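Local coordinates for protein rhamnonate dehydratase (Gibberella zeae PH-1, PDB 3FXG) that probably dehydrates rhamnonate as a magnesium-dependent lyase of the enolase superfamily, at residues A[150-164]-A[373-385]. Numbering follows the deposited sequence.
Sequences EPVYRLIGGATKERL and GYLTTADLDKPGF
Arg163 reaches Tyr374 because its CG stands anti to the backbone N (chi1 169°) and its chain runs extended to NE, while Tyr374 CG lies between its own backbone N and carbonyl carbon (chi1 73°). The guanidinium therefore lies flat on one ring face: the planes are 14° apart and Arg163 CZ sits 3.6 Å from the Tyr374 ring centroid, which meets the criteria for a cation-pi stack. Arg163 NE also forms a salt bridge with Asp165, which should help fix the guanidinium's rotation.

Beneath this stack the backbones pair antiparallel. Leu164 N donates almost straight to Leu375 O (2.8 Å), and Leu375 N returns a bond to Leu164 O, while Arg163 and Thr376 form the adjoining non-hydrogen-bonded pair. Just past Thr376, Glu162 takes two bonds from Thr377: the backbone N reaches Glu162 O, and Thr377 OG1 meets Glu162 OE2 at 2.8 Å from above the carboxylate plane.

Farther along, Tyr153 OH donates to Asp381 OD1 (2.7 Å) on the syn side of the carboxylate, and the ring's CE2 packs on Leu380 CB. One water joins Arg154 NE to Asp381 OD1; a second, bound to Asp381 OD2, reaches Arg154 NH2 only weakly. A separate backbone bridge, Gly384 N to Glu150 O and Val152 N to Gly384 O, both 3.0 Å, closes the far end. There Val152 CG2 rests centrally over the Phe385 face, 3.7 Å from its centroid, a CH-pi contact.

In the TIM-barrel-like C-terminal domain of the enolase superfamily, the pairing adds strand 374-376 antiparallel to strand 163-169, which runs parallel to strands 184-187 and 344-347. Helix 329-335 packs on Pro151, Val152, Leu164 and Leu375, and helices 128-148 and 305-316 both touch Phe385.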
loop_
_atom_site.group_PDB
_atom_site.type_symbol
_atom_site.label_atom_id
_atom_site.label_comp_id
_atom_site.label_asym_id
_atom_site.label_seq_id
_atom_site.Cartn_x
_atom_site.Cartn_y
_atom_site.Cartn_z
ATOM N N GLU A 150 42.818 -23.321 13.933
ATOM C CA GLU A 150 41.449 -23.436 14.433
ATOM C C GLU A 150 40.481 -23.773 13.299
ATOM O O GLU A 150 40.732 -23.440 12.141
ATOM C CB GLU A 150 41.000 -22.121 15.091
ATOM C CG GLU A 150 41.717 -21.767 16.389
ATOM C CD GLU A 150 41.130 -20.532 17.075
ATOM O OE1 GLU A 150 39.932 -20.559 17.442
ATOM O OE2 GLU A 150 41.866 -19.531 17.250
ATOM N N PRO A 151 39.368 -24.455 13.617
ATOM C CA PRO A 151 38.391 -24.796 12.579
ATOM C C PRO A 151 37.712 -23.485 12.204
ATOM O O PRO A 151 37.625 -22.583 13.033
ATOM C CB PRO A 151 37.422 -25.739 13.296
ATOM C CG PRO A 151 38.223 -26.264 14.473
ATOM C CD PRO A 151 38.995 -25.055 14.909
ATOM N N VAL A 152 37.231 -23.366 10.972
ATOM C CA VAL A 152 36.571 -22.128 10.554
ATOM C C VAL A 152 35.377 -21.766 11.435
ATOM O O VAL A 152 35.176 -20.594 11.763
ATOM C CB VAL A 152 36.103 -22.208 9.079
ATOM C CG1 VAL A 152 35.201 -21.022 8.737
ATOM C CG2 VAL A 152 37.312 -22.211 8.157
ATOM N N TYR A 153 34.589 -22.760 11.835
ATOM C CA TYR A 153 33.417 -22.468 12.652
ATOM C C TYR A 153 33.762 -21.770 13.970
ATOM O O TYR A 153 32.971 -20.982 14.483
ATOM C CB TYR A 153 32.592 -23.748 12.891
ATOM C CG TYR A 153 33.054 -24.669 14.007
ATOM C CD1 TYR A 153 32.566 -24.516 15.306
ATOM C CD2 TYR A 153 33.925 -25.731 13.751
ATOM C CE1 TYR A 153 32.923 -25.404 16.324
ATOM C CE2 TYR A 153 34.294 -26.627 14.767
ATOM C CZ TYR A 153 33.783 -26.456 16.048
ATOM O OH TYR A 153 34.104 -27.345 17.049
ATOM N N ARG A 154 34.950 -22.038 14.505
ATOM C CA ARG A 154 35.374 -21.408 15.756
ATOM C C ARG A 154 35.795 -19.953 15.544
ATOM O O ARG A 154 36.049 -19.226 16.508
ATOM C CB ARG A 154 36.547 -22.177 16.376
ATOM C CG ARG A 154 36.194 -23.555 16.893
ATOM C CD ARG A 154 35.210 -23.484 18.052
ATOM N NE ARG A 154 35.017 -24.795 18.664
ATOM C CZ ARG A 154 34.059 -25.082 19.540
ATOM N NH1 ARG A 154 33.193 -24.148 19.917
ATOM N NH2 ARG A 154 33.956 -26.311 20.027
ATOM N N LEU A 155 35.869 -19.538 14.282
ATOM C CA LEU A 155 36.263 -18.174 13.934
ATOM C C LEU A 155 35.076 -17.298 13.531
ATOM O O LEU A 155 35.217 -16.084 13.402
ATOM C CB LEU A 155 37.262 -18.194 12.771
ATOM C CG LEU A 155 38.577 -18.953 12.962
ATOM C CD1 LEU A 155 39.434 -18.815 11.703
ATOM C CD2 LEU A 155 39.310 -18.393 14.169
ATOM N N ILE A 156 33.911 -17.904 13.336
ATOM C CA ILE A 156 32.749 -17.134 12.903
ATOM C C ILE A 156 31.534 -17.183 13.825
ATOM O O ILE A 156 30.397 -17.068 13.366
ATOM C CB ILE A 156 32.309 -17.565 11.490
ATOM C CG1 ILE A 156 31.970 -19.058 11.479
ATOM C CG2 ILE A 156 33.421 -17.277 10.488
ATOM C CD1 ILE A 156 31.433 -19.558 10.149
ATOM N N GLY A 157 31.767 -17.347 15.122
ATOM C CA GLY A 157 30.652 -17.370 16.050
ATOM C C GLY A 157 30.617 -18.566 16.967
ATOM O O GLY A 157 29.836 -18.589 17.922
ATOM N N GLY A 158 31.455 -19.559 16.682
ATOM C CA GLY A 158 31.498 -20.749 17.511
ATOM C C GLY A 158 30.411 -21.750 17.168
ATOM O O GLY A 158 29.877 -21.755 16.060
ATOM N N ALA A 159 30.077 -22.605 18.125
ATOM C CA ALA A 159 29.051 -23.610 17.901
ATOM C C ALA A 159 27.754 -23.242 18.603
ATOM O O ALA A 159 27.722 -23.096 19.826
ATOM C CB ALA A 159 29.544 -24.976 18.390
ATOM N N THR A 160 26.687 -23.077 17.825
ATOM C CA THR A 160 25.385 -22.759 18.394
ATOM C C THR A 160 24.653 -24.071 18.656
ATOM O O THR A 160 23.565 -24.092 19.225
ATOM C CB THR A 160 24.553 -21.864 17.453
ATOM O OG1 THR A 160 24.497 -22.451 16.147
ATOM C CG2 THR A 160 25.176 -20.479 17.363
ATOM N N LYS A 161 25.272 -25.164 18.221
ATOM C CA LYS A 161 24.746 -26.510 18.420
ATOM C C LYS A 161 25.922 -27.472 18.320
ATOM O O LYS A 161 26.910 -27.185 17.644
ATOM C CB LYS A 161 23.681 -26.848 17.373
ATOM C CG LYS A 161 24.088 -26.578 15.940
ATOM C CD LYS A 161 22.895 -26.749 15.014
ATOM C CE LYS A 161 22.995 -25.816 13.825
ATOM N NZ LYS A 161 23.130 -24.396 14.265
ATOM N N GLU A 162 25.825 -28.607 18.999
ATOM C CA GLU A 162 26.912 -29.578 18.972
ATOM C C GLU A 162 26.686 -30.662 17.928
ATOM O O GLU A 162 27.580 -31.454 17.633
ATOM C CB GLU A 162 27.082 -30.198 20.359
ATOM C CG GLU A 162 27.485 -29.182 21.421
ATOM C CD GLU A 162 28.848 -28.558 21.147
ATOM O OE1 GLU A 162 28.987 -27.327 21.323
ATOM O OE2 GLU A 162 29.784 -29.298 20.767
ATOM N N ARG A 163 25.484 -30.688 17.366
ATOM C CA ARG A 163 25.142 -31.672 16.352
ATOM C C ARG A 163 24.409 -31.009 15.192
ATOM O O ARG A 163 23.569 -30.135 15.399
ATOM C CB ARG A 163 24.271 -32.765 16.973
ATOM C CG ARG A 163 23.638 -33.714 15.982
ATOM C CD ARG A 163 23.071 -34.928 16.701
ATOM N NE ARG A 163 22.157 -35.694 15.859
ATOM C CZ ARG A 163 21.895 -36.985 16.031
ATOM N NH1 ARG A 163 22.484 -37.655 17.014
ATOM N NH2 ARG A 163 21.045 -37.607 15.224
ATOM N N LEU A 164 24.744 -31.423 13.975
ATOM C CA LEU A 164 24.113 -30.883 12.775
ATOM C C LEU A 164 23.263 -31.979 12.145
ATOM O O LEU A 164 23.795 -33.000 11.708
ATOM C CB LEU A 164 25.178 -30.433 11.770
ATOM C CG LEU A 164 25.108 -29.006 11.216
ATOM C CD1 LEU A 164 26.102 -28.883 10.065
ATOM C CD2 LEU A 164 23.702 -28.682 10.731
ATOM N N GLY A 373 23.127 -39.537 9.024
ATOM C CA GLY A 373 22.164 -38.452 8.951
ATOM C C GLY A 373 22.505 -37.238 9.796
ATOM O O GLY A 373 21.670 -36.347 9.970
ATOM N N TYR A 374 23.725 -37.195 10.320
ATOM C CA TYR A 374 24.151 -36.069 11.140
ATOM C C TYR A 374 25.669 -36.016 11.269
ATOM O O TYR A 374 26.365 -36.992 10.980
ATOM C CB TYR A 374 23.528 -36.165 12.540
ATOM C CG TYR A 374 24.133 -37.247 13.416
ATOM C CD1 TYR A 374 25.278 -37.000 14.176
ATOM C CD2 TYR A 374 23.589 -38.530 13.443
ATOM C CE1 TYR A 374 25.871 -38.009 14.939
ATOM C CE2 TYR A 374 24.174 -39.546 14.200
ATOM C CZ TYR A 374 25.313 -39.279 14.943
ATOM O OH TYR A 374 25.899 -40.288 15.669
ATOM N N LEU A 375 26.165 -34.859 11.686
ATOM C CA LEU A 375 27.587 -34.650 11.930
ATOM C C LEU A 375 27.681 -33.946 13.281
ATOM O O LEU A 375 26.677 -33.465 13.807
ATOM C CB LEU A 375 28.231 -33.777 10.844
ATOM C CG LEU A 375 28.425 -34.375 9.446
ATOM C CD1 LEU A 375 29.244 -33.403 8.608
ATOM C CD2 LEU A 375 29.140 -35.721 9.539
ATOM N N THR A 376 28.882 -33.885 13.844
ATOM C CA THR A 376 29.078 -33.243 15.136
ATOM C C THR A 376 30.192 -32.213 15.052
ATOM O O THR A 376 30.945 -32.181 14.076
ATOM C CB THR A 376 29.479 -34.268 16.208
ATOM O OG1 THR A 376 30.746 -34.834 15.855
ATOM C CG2 THR A 376 28.436 -35.374 16.314
ATOM N N THR A 377 30.297 -31.370 16.076
ATOM C CA THR A 377 31.344 -30.357 16.104
ATOM C C THR A 377 32.700 -31.052 16.055
ATOM O O THR A 377 33.646 -30.551 15.445
ATOM C CB THR A 377 31.267 -29.497 17.383
ATOM O OG1 THR A 377 31.077 -30.345 18.521
ATOM C CG2 THR A 377 30.116 -28.507 17.293
ATOM N N ALA A 378 32.788 -32.211 16.701
ATOM C CA ALA A 378 34.026 -32.977 16.715
ATOM C C ALA A 378 34.455 -33.317 15.289
ATOM O O ALA A 378 35.640 -33.260 14.967
ATOM C CB ALA A 378 33.845 -34.255 17.527
ATOM N N ASP A 379 33.492 -33.658 14.433
ATOM C CA ASP A 379 33.795 -34.000 13.043
ATOM C C ASP A 379 34.445 -32.823 12.320
ATOM O O ASP A 379 35.176 -33.006 11.344
ATOM C CB ASP A 379 32.521 -34.378 12.269
ATOM C CG ASP A 379 31.848 -35.630 12.801
ATOM O OD1 ASP A 379 32.553 -36.610 13.119
ATOM O OD2 ASP A 379 30.601 -35.639 12.876
ATOM N N LEU A 380 34.173 -31.613 12.798
ATOM C CA LEU A 380 34.706 -30.411 12.169
ATOM C C LEU A 380 35.966 -29.858 12.824
ATOM O O LEU A 380 36.497 -28.836 12.384
ATOM C CB LEU A 380 33.627 -29.324 12.157
ATOM C CG LEU A 380 32.264 -29.732 11.587
ATOM C CD1 LEU A 380 31.318 -28.541 11.617
ATOM C CD2 LEU A 380 32.433 -30.235 10.158
ATOM N N ASP A 381 36.454 -30.529 13.863
ATOM C CA ASP A 381 37.640 -30.044 14.559
ATOM C C ASP A 381 38.978 -30.334 13.891
ATOM O O ASP A 381 39.750 -31.181 14.340
ATOM C CB ASP A 381 37.659 -30.545 16.009
ATOM C CG ASP A 381 36.679 -29.790 16.895
ATOM O OD1 ASP A 381 36.450 -28.588 16.642
ATOM O OD2 ASP A 381 36.147 -30.384 17.851
ATOM N N LYS A 382 39.236 -29.608 12.812
ATOM C CA LYS A 382 40.475 -29.702 12.057
ATOM C C LYS A 382 40.742 -28.279 11.574
ATOM O O LYS A 382 39.814 -27.480 11.452
ATOM C CB LYS A 382 40.319 -30.654 10.869
ATOM C CG LYS A 382 40.178 -32.114 11.278
ATOM C CD LYS A 382 40.001 -33.019 10.076
ATOM C CE LYS A 382 39.786 -34.461 10.507
ATOM N NZ LYS A 382 39.396 -35.334 9.367
ATOM N N PRO A 383 42.013 -27.935 11.311
ATOM C CA PRO A 383 42.366 -26.588 10.846
ATOM C C PRO A 383 41.605 -26.154 9.590
ATOM O O PRO A 383 41.441 -26.935 8.655
ATOM C CB PRO A 383 43.870 -26.695 10.607
ATOM C CG PRO A 383 44.295 -27.708 11.633
ATOM C CD PRO A 383 43.223 -28.755 11.501
ATOM N N GLY A 384 41.146 -24.905 9.579
ATOM C CA GLY A 384 40.416 -24.394 8.428
ATOM C C GLY A 384 39.139 -25.170 8.170
ATOM O O GLY A 384 38.360 -25.406 9.093
ATOM N N PHE A 385 38.917 -25.560 6.917
ATOM C CA PHE A 385 37.727 -26.324 6.566
ATOM C C PHE A 385 37.979 -27.823 6.707
ATOM O O PHE A 385 37.127 -28.642 6.366
ATOM C CB PHE A 385 37.260 -25.975 5.144
ATOM C CG PHE A 385 36.519 -24.662 5.061
ATOM C CD1 PHE A 385 35.313 -24.487 5.736
ATOM C CD2 PHE A 385 37.035 -23.596 4.330
ATOM C CE1 PHE A 385 34.633 -23.271 5.687
ATOM C CE2 PHE A 385 36.362 -22.371 4.273
ATOM C CZ PHE A 385 35.161 -22.209 4.953
HETATM O O HOH W 1 37.273 -26.762 18.400
HETATM O O HOH W 2 34.598 -29.356 19.869
#